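Long-range contact in Arf-GAP with coiled-coil, ANK repeat and PH domain-containing protein 2 (Homo sapiens, PDB 6IF3), which acts as a GTPase-activating protein for the small GTPase ARF6 and interacts with RAB35 through its ankyrin repeats: residues V71-L82 and R100-E110. Sequence-based numbering, arbitrary orientation.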
ATOM      1  N   VAL A  71     -10.027   1.649  20.591  1.00 15.67           N
ATOM      2  CA  VAL A  71      -9.057   2.115  19.582  1.00 13.77           C
ATOM      3  C   VAL A  71      -9.700   3.121  18.630  1.00 17.43           C
ATOM      4  O   VAL A  71      -9.003   3.863  17.960  1.00 18.23           O
ATOM      5  CB  VAL A  71      -8.469   0.912  18.821  1.00 16.11           C
ATOM      6  CG1 VAL A  71      -9.471   0.342  17.825  1.00 18.23           C
ATOM      7  CG2 VAL A  71      -7.130   1.290  18.149  1.00 17.94           C
ATOM      8  N   ASN A  72     -11.030   3.190  18.611  1.00 16.63           N
ATOM      9  CA  ASN A  72     -11.692   4.061  17.641  1.00 15.85           C
ATOM     10  C   ASN A  72     -12.269   5.342  18.248  1.00 19.45           C
ATOM     11  O   ASN A  72     -12.790   6.172  17.494  1.00 21.63           O
ATOM     12  CB  ASN A  72     -12.823   3.320  16.944  1.00 18.34           C
ATOM     13  CG  ASN A  72     -12.335   2.263  16.007  1.00 19.96           C
ATOM     14  OD1 ASN A  72     -11.356   2.460  15.296  1.00 18.69           O
ATOM     15  ND2 ASN A  72     -13.021   1.143  15.984  1.00 23.65           N
ATOM     16  N   GLN A  73     -12.245   5.489  19.577  1.00 17.96           N
ATOM     17  CA  GLN A  73     -13.024   6.561  20.206  1.00 17.47           C
ATOM     18  C   GLN A  73     -12.484   7.911  19.776  1.00 14.97           C
ATOM     19  O   GLN A  73     -11.262   8.166  19.844  1.00 16.46           O
ATOM     20  CB  GLN A  73     -13.001   6.452  21.740  1.00 16.55           C
ATOM     21  CG  GLN A  73     -13.889   7.516  22.412  1.00 19.54           C
ATOM     22  CD  GLN A  73     -13.944   7.312  23.892  1.00 21.55           C
ATOM     23  OE1 GLN A  73     -13.932   6.168  24.360  1.00 24.13           O
ATOM     24  NE2 GLN A  73     -13.955   8.402  24.642  1.00 17.44           N
ATOM     25  N   ARG A  74     -13.393   8.785  19.367  1.00 16.84           N
ATOM     26  CA  ARG A  74     -13.035  10.071  18.767  1.00 17.16           C
ATOM     27  C   ARG A  74     -13.095  11.240  19.723  1.00 17.29           C
ATOM     28  O   ARG A  74     -13.928  11.258  20.661  1.00 19.45           O
ATOM     29  CB  ARG A  74     -13.991  10.380  17.591  1.00 17.42           C
ATOM     30  CG  ARG A  74     -14.161   9.231  16.589  1.00 16.10           C
ATOM     31  CD  ARG A  74     -15.381   9.471  15.763  1.00 17.75           C
ATOM     32  NE  ARG A  74     -15.748   8.419  14.818  1.00 18.20           N
ATOM     33  CZ  ARG A  74     -15.712   8.573  13.491  1.00 19.47           C
ATOM     34  NH1 ARG A  74     -15.257   9.711  12.995  1.00 19.25           N
ATOM     35  NH2 ARG A  74     -16.161   7.616  12.670  1.00 18.31           N
ATOM     36  N   ASP A  75     -12.275  12.257  19.439  1.00 18.85           N
ATOM     37  CA  ASP A  75     -12.473  13.568  20.085  1.00 18.04           C
ATOM     38  C   ASP A  75     -13.680  14.291  19.467  1.00 19.53           C
ATOM     39  O   ASP A  75     -14.378  13.741  18.578  1.00 18.05           O
ATOM     40  CB  ASP A  75     -11.208  14.441  20.014  1.00 17.34           C
ATOM     41  CG  ASP A  75     -10.780  14.782  18.596  1.00 19.36           C
ATOM     42  OD1 ASP A  75     -11.630  14.803  17.686  1.00 17.83           O
ATOM     43  OD2 ASP A  75      -9.570  15.098  18.413  1.00 20.53           O
ATOM     44  N   VAL A  76     -13.959  15.510  19.939  1.00 16.86           N
ATOM     45  CA  VAL A  76     -15.180  16.176  19.540  1.00 20.87           C
ATOM     46  C   VAL A  76     -15.148  16.637  18.074  1.00 17.92           C
ATOM     47  O   VAL A  76     -16.200  16.938  17.511  1.00 20.04           O
ATOM     48  CB  VAL A  76     -15.497  17.350  20.526  1.00 21.86           C
ATOM     49  CG1 VAL A  76     -14.699  18.601  20.223  1.00 24.38           C
ATOM     50  CG2 VAL A  76     -17.019  17.662  20.572  1.00 21.65           C
ATOM     51  N   GLN A  77     -13.955  16.620  17.465  1.00 18.10           N
ATOM     52  CA  GLN A  77     -13.804  16.910  16.035  1.00 23.22           C
ATOM     53  C   GLN A  77     -13.928  15.644  15.189  1.00 21.05           C
ATOM     54  O   GLN A  77     -13.711  15.683  13.971  1.00 20.62           O
ATOM     55  CB  GLN A  77     -12.449  17.584  15.768  1.00 22.61           C
ATOM     56  CG  GLN A  77     -12.436  19.082  16.155  1.00 24.40           C
ATOM     57  CD  GLN A  77     -12.195  19.311  17.638  1.00 29.08           C
ATOM     58  OE1 GLN A  77     -11.516  18.518  18.295  1.00 33.07           O
ATOM     59  NE2 GLN A  77     -12.750  20.413  18.172  1.00 28.27           N
ATOM     60  N   GLY A  78     -14.277  14.540  15.851  1.00 17.23           N
ATOM     61  CA  GLY A  78     -14.480  13.248  15.200  1.00 19.21           C
ATOM     62  C   GLY A  78     -13.206  12.503  14.857  1.00 19.22           C
ATOM     63  O   GLY A  78     -13.230  11.578  14.013  1.00 18.08           O
ATOM     64  N   ARG A  79     -12.103  12.881  15.504  1.00 17.44           N
ATOM     65  CA  ARG A  79     -10.788  12.323  15.193  1.00 16.22           C
ATOM     66  C   ARG A  79     -10.387  11.300  16.233  1.00 15.19           C
ATOM     67  O   ARG A  79     -10.279  11.661  17.416  1.00 17.24           O
ATOM     68  CB  ARG A  79      -9.740  13.438  15.140  1.00 17.12           C
ATOM     69  CG  ARG A  79     -10.033  14.477  14.058  1.00 18.85           C
ATOM     70  CD  ARG A  79      -9.262  15.761  14.273  1.00 21.95           C
ATOM     71  NE  ARG A  79      -9.481  16.659  13.144  1.00 22.12           N
ATOM     72  CZ  ARG A  79      -9.394  17.982  13.191  1.00 26.95           C
ATOM     73  NH1 ARG A  79      -9.108  18.591  14.339  1.00 29.60           N
ATOM     74  NH2 ARG A  79      -9.601  18.698  12.083  1.00 26.56           N
ATOM     75  N   GLY A  80     -10.121  10.058  15.814  1.00 15.81           N
ATOM     76  CA  GLY A  80      -9.662   9.013  16.715  1.00 14.98           C
ATOM     77  C   GLY A  80      -8.151   8.895  16.737  1.00 17.42           C
ATOM     78  O   GLY A  80      -7.464   9.683  16.125  1.00 16.94           O
ATOM     79  N   PRO A  81      -7.632   7.938  17.502  1.00 17.01           N
ATOM     80  CA  PRO A  81      -6.197   7.687  17.654  1.00 15.94           C
ATOM     81  C   PRO A  81      -5.521   7.500  16.293  1.00 14.89           C
ATOM     82  O   PRO A  81      -4.441   8.071  16.086  1.00 16.52           O
ATOM     83  CB  PRO A  81      -6.159   6.409  18.493  1.00 16.11           C
ATOM     84  CG  PRO A  81      -7.404   6.540  19.384  1.00 15.95           C
ATOM     85  CD  PRO A  81      -8.440   7.135  18.445  1.00 16.54           C
ATOM     86  N   LEU A  82      -6.121   6.742  15.390  1.00 14.62           N
ATOM     87  CA  LEU A  82      -5.466   6.544  14.107  1.00 14.62           C
ATOM     88  C   LEU A  82      -5.350   7.842  13.298  1.00 18.76           C
ATOM     89  O   LEU A  82      -4.324   8.083  12.677  1.00 16.85           O
ATOM     90  CB  LEU A  82      -6.211   5.478  13.297  1.00 16.26           C
ATOM     91  CG  LEU A  82      -5.657   5.178  11.893  1.00 15.51           C
ATOM     92  CD1 LEU A  82      -4.204   4.737  11.875  1.00 19.45           C
ATOM     93  CD2 LEU A  82      -6.569   4.136  11.183  1.00 18.04           C
ATOM     94  N   ARG A 100      -4.687  -3.724  15.563  1.00 27.88           N
ATOM     95  CA  ARG A 100      -5.660  -3.856  16.648  1.00 31.90           C
ATOM     96  C   ARG A 100      -7.086  -3.521  16.224  1.00 28.48           C
ATOM     97  O   ARG A 100      -7.945  -3.273  17.066  1.00 30.54           O
ATOM     98  CB  ARG A 100      -5.245  -2.985  17.834  1.00 28.99           C
ATOM     99  CG  ARG A 100      -4.017  -3.503  18.552  1.00 32.59           C
ATOM    100  CD  ARG A 100      -4.155  -4.974  18.914  1.00 44.62           C
ATOM    101  NE  ARG A 100      -2.973  -5.731  18.516  1.00 52.52           N
ATOM    102  CZ  ARG A 100      -1.807  -5.667  19.146  1.00 57.12           C
ATOM    103  NH1 ARG A 100      -1.676  -4.899  20.219  1.00 62.99           N
ATOM    104  NH2 ARG A 100      -0.775  -6.367  18.708  1.00 59.64           N
ATOM    105  N   GLY A 101      -7.340  -3.504  14.919  1.00 25.24           N
ATOM    106  CA  GLY A 101      -8.694  -3.355  14.388  1.00 28.27           C
ATOM    107  C   GLY A 101      -9.244  -1.934  14.282  1.00 23.99           C
ATOM    108  O   GLY A 101     -10.457  -1.723  14.164  1.00 29.79           O
ATOM    109  N   ALA A 102      -8.371  -0.941  14.343  1.00 18.92           N
ATOM    110  CA  ALA A 102      -8.807   0.436  14.126  1.00 18.06           C
ATOM    111  C   ALA A 102      -9.532   0.609  12.797  1.00 20.56           C
ATOM    112  O   ALA A 102      -9.134   0.023  11.760  1.00 21.49           O
ATOM    113  CB  ALA A 102      -7.632   1.381  14.200  1.00 20.82           C
ATOM    114  N   ASN A 103     -10.595   1.405  12.828  1.00 19.79           N
ATOM    115  CA  ASN A 103     -11.377   1.732  11.624  1.00 17.55           C
ATOM    116  C   ASN A 103     -10.706   2.823  10.806  1.00 18.70           C
ATOM    117  O   ASN A 103     -10.724   4.010  11.164  1.00 18.94           O
ATOM    118  CB  ASN A 103     -12.785   2.162  12.039  1.00 19.53           C
ATOM    119  CG  ASN A 103     -13.608   2.628  10.877  1.00 20.84           C
ATOM    120  OD1 ASN A 103     -13.315   2.284   9.733  1.00 21.49           O
ATOM    121  ND2 ASN A 103     -14.695   3.356  11.158  1.00 23.24           N
ATOM    122  N   GLN A 104     -10.052   2.427   9.719  1.00 16.59           N
ATOM    123  CA  GLN A 104      -9.336   3.428   8.934  1.00 18.40           C
ATOM    124  C   GLN A 104     -10.255   4.127   7.950  1.00 18.13           C
ATOM    125  O   GLN A 104      -9.838   5.045   7.249  1.00 21.59           O
ATOM    126  CB  GLN A 104      -8.160   2.808   8.201  1.00 18.29           C
ATOM    127  CG  GLN A 104      -8.533   1.902   7.021  1.00 20.32           C
ATOM    128  CD  GLN A 104      -7.347   1.708   6.118  1.00 22.30           C
ATOM    129  OE1 GLN A 104      -6.986   2.600   5.338  1.00 22.52           O
ATOM    130  NE2 GLN A 104      -6.702   0.555   6.240  1.00 20.55           N
ATOM    131  N   HIS A 105     -11.510   3.698   7.895  1.00 18.67           N
ATOM    132  CA  HIS A 105     -12.492   4.334   7.006  1.00 18.05           C
ATOM    133  C   HIS A 105     -13.174   5.531   7.692  1.00 19.00           C
ATOM    134  O   HIS A 105     -13.828   6.330   7.011  1.00 21.36           O
ATOM    135  CB  HIS A 105     -13.508   3.292   6.553  1.00 21.56           C
ATOM    136  CG  HIS A 105     -12.858   2.155   5.830  1.00 26.90           C
ATOM    137  ND1 HIS A 105     -12.537   2.216   4.492  1.00 33.85           N
ATOM    138  CD2 HIS A 105     -12.366   0.977   6.283  1.00 26.24           C
ATOM    139  CE1 HIS A 105     -11.930   1.097   4.138  1.00 35.12           C
ATOM    140  NE2 HIS A 105     -11.813   0.329   5.207  1.00 29.92           N
ATOM    141  N   ALA A 106     -13.004   5.639   9.009  1.00 20.74           N
ATOM    142  CA  ALA A 106     -13.584   6.743   9.775  1.00 18.02           C
ATOM    143  C   ALA A 106     -13.145   8.088   9.211  1.00 20.75           C
ATOM    144  O   ALA A 106     -11.953   8.292   8.937  1.00 17.51           O
ATOM    145  CB  ALA A 106     -13.171   6.630  11.262  1.00 17.04           C
ATOM    146  N   THR A 107     -14.089   9.002   9.009  1.00 17.59           N
ATOM    147  CA  THR A 107     -13.718  10.368   8.638  1.00 19.67           C
ATOM    148  C   THR A 107     -14.036  11.322   9.768  1.00 19.97           C
ATOM    149  O   THR A 107     -14.987  11.100  10.523  1.00 19.14           O
ATOM    150  CB  THR A 107     -14.437  10.874   7.388  1.00 19.07           C
ATOM    151  OG1 THR A 107     -15.862  10.845   7.585  1.00 19.89           O
ATOM    152  CG2 THR A 107     -14.090  10.038   6.160  1.00 19.84           C
ATOM    153  N   ASP A 108     -13.248  12.382   9.896  1.00 17.46           N
ATOM    154  CA  ASP A 108     -13.508  13.335  10.962  1.00 17.62           C
ATOM    155  C   ASP A 108     -14.645  14.280  10.522  1.00 18.06           C
ATOM    156  O   ASP A 108     -15.293  14.070   9.486  1.00 18.97           O
ATOM    157  CB  ASP A 108     -12.239  14.103  11.350  1.00 18.11           C
ATOM    158  CG  ASP A 108     -11.691  15.001  10.244  1.00 21.80           C
ATOM    159  OD1 ASP A 108     -12.301  15.131   9.155  1.00 20.63           O
ATOM    160  OD2 ASP A 108     -10.634  15.646  10.485  1.00 24.46           O
ATOM    161  N   GLU A 109     -14.925  15.298  11.335  1.00 19.77           N
ATOM    162  CA  GLU A 109     -16.036  16.200  11.019  1.00 21.90           C
ATOM    163  C   GLU A 109     -15.777  17.046   9.760  1.00 26.77           C
ATOM    164  O   GLU A 109     -16.702  17.605   9.185  1.00 34.62           O
ATOM    165  CB  GLU A 109     -16.350  17.110  12.204  1.00 25.06           C
ATOM    166  CG  GLU A 109     -17.133  16.410  13.335  1.00 26.92           C
ATOM    167  CD  GLU A 109     -18.547  15.937  12.908  1.00 29.59           C
ATOM    168  OE1 GLU A 109     -19.240  16.638  12.149  1.00 28.94           O
ATOM    169  OE2 GLU A 109     -18.940  14.816  13.290  1.00 26.07           O
ATOM    170  N   GLU A 110     -14.530  17.129   9.322  1.00 25.05           N
ATOM    171  CA  GLU A 110     -14.217  17.804   8.069  1.00 28.39           C
ATOM    172  C   GLU A 110     -14.261  16.860   6.870  1.00 28.01           C
ATOM    173  O   GLU A 110     -14.036  17.286   5.736  1.00 35.98           O
ATOM    174  CB  GLU A 110     -12.844  18.452   8.152  1.00 34.97           C
ATOM    175  CG  GLU A 110     -12.820  19.634   9.044  1.00 40.11           C
ATOM    176  CD  GLU A 110     -11.563  20.432   8.863  1.00 50.10           C
ATOM    177  OE1 GLU A 110     -10.553  19.841   8.424  1.00 46.84           O
ATOM    178  OE2 GLU A 110     -11.599  21.660   9.117  1.00 58.83           O
TER
HETATM  179  O   HOH W   1     -10.335   5.279  13.532  1.00 23.51           O
HETATM  180  O   HOH W   2     -12.874  17.429  11.965  1.00 30.90           O
HETATM  181  O   HOH W   3      -9.259  17.506   9.472  1.00 29.96           O
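The guanidinium of Arg74 has the methyl of Ala106 over one face, with CB 3.4 Å from NH2. At its edge, Arg74 NH1 donates to Thr107 O at 2.8 Å, meeting that oxygen from above the carbonyl plane. NH1 also donates to Gly78 O of its own loop, so one nitrogen ties two backbone carbonyls. The guanidinium of Arg79 is used edge-on. Arg79 NE donates to Asp108 OD2 at 3.1 Å on the anti side of the carboxylate, and Glu110 OE1 lies near NH2 as a long salt bridge. Water 3 links all three side chains. Asp108 has CG between its backbone N and carbonyl carbon (chi1 65°), which leaves OD2 for Arg79 while OD1 accepts from Lys112 N. Replacing Arg79 by an alanine would probably leave Asp108 OD2 without its cationic mate and Glu110 without its long salt bridge. Asn72 OD1 takes Asn103 N at 2.8 Å in a nearly straight bond (178°), the two side-chain amides almost perpendicular. Glu109 N donates to Gln77 O at 2.9 Å. Separately, Leu82 CD2 packs on Gln104 CB at 3.6 Å, and Val71 CG2 lies on Ala102 CB. Residues 71-80 and 100-110 form successive loops between ankyrin repeats; Leu82 lies in helix 81-88. The chemistry implies side chains of one loop gripping backbone of the next, with a salt-bridge network at one end and apolar contacts at the other.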